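PDB 4AZI: beta-n-acetylhexosaminidase from Streptococcus pneumoniae, which probably removes terminal beta-linked N-acetylglucosamine residues from glycans as a family 20 exo-glycosidase. Local coordinates for residues T59-Y67 against N152-K160. The protein carries 2 engineered substitutions. Sequence-based numbering, arbitrary orientation. Where two conformers were deposited one is given.
Sequences TITANGKTY and NEEAMNFVK
Ala62 and Phe158 bring their backbones together where a beta hairpin, whose two-residue loop forms a type I' turn from Ala62 to Lys65, packs against the first turns of helix 153-170; strand 60-62 runs roughly antiparallel to segment 153-160, at 141°, the two short axes 7.7 Å apart at their closest. The pairing illustrates how an excursion from a TIM barrel, inserted after barrel strand 41-45, can be held to an outer helix by one polar turn residue together with a small apolar contact. Asn63, with CG anti to its carbonyl carbon (chi1 -62°), presents both ends of its amide to the helix. Asn63 ND2 donates to Glu154 O at 2.8 Å, in the carbonyl plane and on a lone pair, although that oxygen already accepts the helical bond from Phe158 N. Asn63 OD1 accepts from Asn157 ND2 at 3.0 Å, and this double grip fixes the rotation of the Asn63 amide. Next to these bonds, Phe158 turns its edge onto one face of Tyr67 in a T-shaped pair, planes at 82°, while Ile60 CG2 reaches Phe158 CE1 at 3.6 Å. Leu131 and Met128 also touch Phe158. Beyond the amide, one water accepts from Lys65 NZ and donates to Glu154 OE2, 3.1 Å away.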
loop_
_atom_site.group_PDB
_atom_site.type_symbol
_atom_site.label_atom_id
_atom_site.label_comp_id
_atom_site.label_asym_id
_atom_site.label_seq_id
_atom_site.Cartn_x
_atom_site.Cartn_y
_atom_site.Cartn_z
ATOM N N THR A 59 -13.862 -18.064 8.596
ATOM C CA THR A 59 -14.962 -18.813 7.993
ATOM C C THR A 59 -15.404 -18.113 6.712
ATOM O O THR A 59 -15.625 -16.904 6.705
ATOM C CB THR A 59 -16.169 -18.932 8.958
ATOM O OG1 THR A 59 -15.760 -19.577 10.168
ATOM C CG2 THR A 59 -17.306 -19.722 8.325
ATOM N N ILE A 60 -15.536 -18.887 5.637
ATOM C CA ILE A 60 -15.938 -18.356 4.339
ATOM C C ILE A 60 -17.180 -19.073 3.834
ATOM O O ILE A 60 -17.256 -20.302 3.870
ATOM C CB ILE A 60 -14.793 -18.486 3.289
ATOM C CG1 ILE A 60 -13.564 -17.646 3.674
ATOM C CG2 ILE A 60 -15.278 -18.136 1.888
ATOM C CD1 ILE A 60 -13.816 -16.163 3.842
ATOM N N THR A 61 -18.152 -18.297 3.364
ATOM C CA THR A 61 -19.310 -18.852 2.682
ATOM C C THR A 61 -19.320 -18.405 1.225
ATOM O O THR A 61 -19.323 -17.218 0.940
ATOM C CB THR A 61 -20.617 -18.422 3.365
ATOM O OG1 THR A 61 -20.527 -18.734 4.750
ATOM C CG2 THR A 61 -21.813 -19.158 2.772
ATOM N N ALA A 62 -19.315 -19.382 0.322
ATOM C CA ALA A 62 -19.330 -19.156 -1.120
ATOM C C ALA A 62 -19.666 -20.468 -1.815
ATOM O O ALA A 62 -19.412 -21.548 -1.275
ATOM C CB ALA A 62 -17.979 -18.644 -1.603
ATOM N N ASN A 63 -20.232 -20.366 -3.011
ATOM C CA ASN A 63 -20.497 -21.529 -3.853
ATOM C C ASN A 63 -21.486 -22.505 -3.226
ATOM O O ASN A 63 -21.403 -23.709 -3.464
ATOM C CB ASN A 63 -19.187 -22.246 -4.203
ATOM C CG ASN A 63 -18.235 -21.367 -4.985
ATOM O OD1 ASN A 63 -18.631 -20.723 -5.953
ATOM N ND2 ASN A 63 -16.973 -21.342 -4.577
ATOM N N GLY A 64 -22.402 -21.973 -2.417
ATOM C CA GLY A 64 -23.444 -22.769 -1.760
ATOM C C GLY A 64 -23.001 -23.528 -0.522
ATOM O O GLY A 64 -23.793 -24.259 0.081
ATOM N N LYS A 65 -21.745 -23.340 -0.122
ATOM C CA LYS A 65 -21.199 -24.065 1.019
ATOM C C LYS A 65 -20.395 -23.162 1.945
ATOM O O LYS A 65 -20.201 -21.980 1.659
ATOM C CB LYS A 65 -20.332 -25.235 0.537
ATOM C CG LYS A 65 -19.107 -24.824 -0.265
ATOM C CD LYS A 65 -17.999 -25.864 -0.167
ATOM C CE LYS A 65 -18.293 -27.099 -1.009
ATOM N NZ LYS A 65 -18.532 -26.761 -2.440
ATOM N N THR A 66 -19.969 -23.716 3.079
ATOM C CA THR A 66 -19.077 -23.007 3.981
ATOM C C THR A 66 -17.751 -23.719 4.104
ATOM O O THR A 66 -17.683 -24.949 4.083
ATOM C CB THR A 66 -19.665 -22.815 5.393
ATOM O OG1 THR A 66 -19.823 -24.088 6.037
ATOM C CG2 THR A 66 -20.992 -22.110 5.307
ATOM N N TYR A 67 -16.700 -22.920 4.220
ATOM C CA TYR A 67 -15.367 -23.422 4.490
ATOM C C TYR A 67 -15.060 -22.961 5.903
ATOM O O TYR A 67 -15.074 -21.757 6.193
ATOM C CB TYR A 67 -14.348 -22.861 3.480
ATOM C CG TYR A 67 -14.775 -22.988 2.018
ATOM C CD1 TYR A 67 -15.738 -22.134 1.482
ATOM C CD2 TYR A 67 -14.227 -23.963 1.183
ATOM C CE1 TYR A 67 -16.145 -22.242 0.162
ATOM C CE2 TYR A 67 -14.623 -24.076 -0.152
ATOM C CZ TYR A 67 -15.586 -23.212 -0.650
ATOM O OH TYR A 67 -16.007 -23.288 -1.962
ATOM N N ASN A 152 -13.260 -19.110 -13.888
ATOM C CA ASN A 152 -13.538 -20.057 -12.819
ATOM C C ASN A 152 -14.379 -19.437 -11.691
ATOM O O ASN A 152 -13.834 -18.911 -10.715
ATOM C CB ASN A 152 -12.242 -20.665 -12.268
ATOM C CG ASN A 152 -12.508 -21.784 -11.277
ATOM O OD1 ASN A 152 -13.634 -21.953 -10.808
ATOM N ND2 ASN A 152 -11.477 -22.559 -10.958
ATOM N N GLU A 153 -15.701 -19.527 -11.835
ATOM C CA GLU A 153 -16.662 -19.004 -10.850
ATOM C C GLU A 153 -16.407 -19.457 -9.411
ATOM O O GLU A 153 -16.463 -18.651 -8.482
ATOM C CB GLU A 153 -18.093 -19.376 -11.244
ATOM C CG GLU A 153 -18.814 -18.346 -12.098
ATOM C CD GLU A 153 -20.308 -18.305 -11.804
ATOM O OE1 GLU A 153 -21.013 -19.275 -12.153
ATOM O OE2 GLU A 153 -20.781 -17.302 -11.220
ATOM N N GLU A 154 -16.144 -20.747 -9.230
ATOM C CA GLU A 154 -15.867 -21.306 -7.903
ATOM C C GLU A 154 -14.701 -20.606 -7.203
ATOM O O GLU A 154 -14.794 -20.265 -6.022
ATOM C CB GLU A 154 -15.590 -22.798 -8.020
ATOM C CG GLU A 154 -15.311 -23.510 -6.705
ATOM C CD GLU A 154 -15.226 -25.011 -6.894
ATOM O OE1 GLU A 154 -14.566 -25.454 -7.859
ATOM O OE2 GLU A 154 -15.829 -25.744 -6.091
ATOM N N ALA A 155 -13.616 -20.390 -7.939
ATOM C CA ALA A 155 -12.450 -19.690 -7.422
ATOM C C ALA A 155 -12.742 -18.205 -7.169
ATOM O O ALA A 155 -12.381 -17.667 -6.114
ATOM C CB ALA A 155 -11.263 -19.860 -8.361
ATOM N N MET A 156 -13.387 -17.571 -8.148
ATOM C CA MET A 156 -13.813 -16.168 -8.091
ATOM C C MET A 156 -14.797 -15.913 -6.944
ATOM O O MET A 156 -14.675 -14.920 -6.225
ATOM C CB MET A 156 -14.475 -15.761 -9.418
ATOM C CG MET A 156 -13.555 -15.813 -10.628
ATOM S SD MET A 156 -12.718 -14.248 -10.928
ATOM C CE MET A 156 -13.942 -13.434 -11.951
ATOM N N ASN A 157 -15.769 -16.811 -6.775
ATOM C CA ASN A 157 -16.721 -16.671 -5.676
ATOM C C ASN A 157 -16.006 -16.772 -4.343
ATOM O O ASN A 157 -16.285 -16.002 -3.423
ATOM C CB ASN A 157 -17.869 -17.676 -5.781
ATOM C CG ASN A 157 -18.883 -17.293 -6.848
ATOM O OD1 ASN A 157 -18.972 -16.137 -7.240
ATOM N ND2 ASN A 157 -19.659 -18.265 -7.312
ATOM N N PHE A 158 -15.048 -17.688 -4.259
ATOM C CA PHE A 158 -14.271 -17.836 -3.031
ATOM C C PHE A 158 -13.424 -16.609 -2.702
ATOM O O PHE A 158 -13.489 -16.084 -1.589
ATOM C CB PHE A 158 -13.376 -19.063 -3.072
ATOM C CG PHE A 158 -12.699 -19.327 -1.771
ATOM C CD1 PHE A 158 -13.346 -20.055 -0.782
ATOM C CD2 PHE A 158 -11.434 -18.810 -1.514
ATOM C CE1 PHE A 158 -12.734 -20.282 0.435
ATOM C CE2 PHE A 158 -10.816 -19.031 -0.301
ATOM C CZ PHE A 158 -11.469 -19.770 0.676
ATOM N N VAL A 159 -12.617 -16.173 -3.662
ATOM C CA VAL A 159 -11.709 -15.047 -3.445
ATOM C C VAL A 159 -12.465 -13.782 -3.049
ATOM O O VAL A 159 -12.085 -13.122 -2.091
ATOM C CB VAL A 159 -10.787 -14.818 -4.656
ATOM C CG1 VAL A 159 -10.004 -13.524 -4.517
ATOM C CG2 VAL A 159 -9.824 -15.991 -4.782
ATOM N N LYS A 160 -13.546 -13.474 -3.770
ATOM C CA LYS A 160 -14.392 -12.329 -3.453
ATOM C C LYS A 160 -14.920 -12.357 -2.020
ATOM O O LYS A 160 -14.952 -11.323 -1.348
ATOM C CB LYS A 160 -15.576 -12.235 -4.416
ATOM C CG LYS A 160 -15.211 -11.775 -5.813
ATOM C CD LYS A 160 -16.466 -11.506 -6.617
ATOM C CE LYS A 160 -16.415 -12.182 -7.973
ATOM N NZ LYS A 160 -17.665 -11.921 -8.746
HETATM O O HOH W 1 -16.003 -25.497 -2.999
#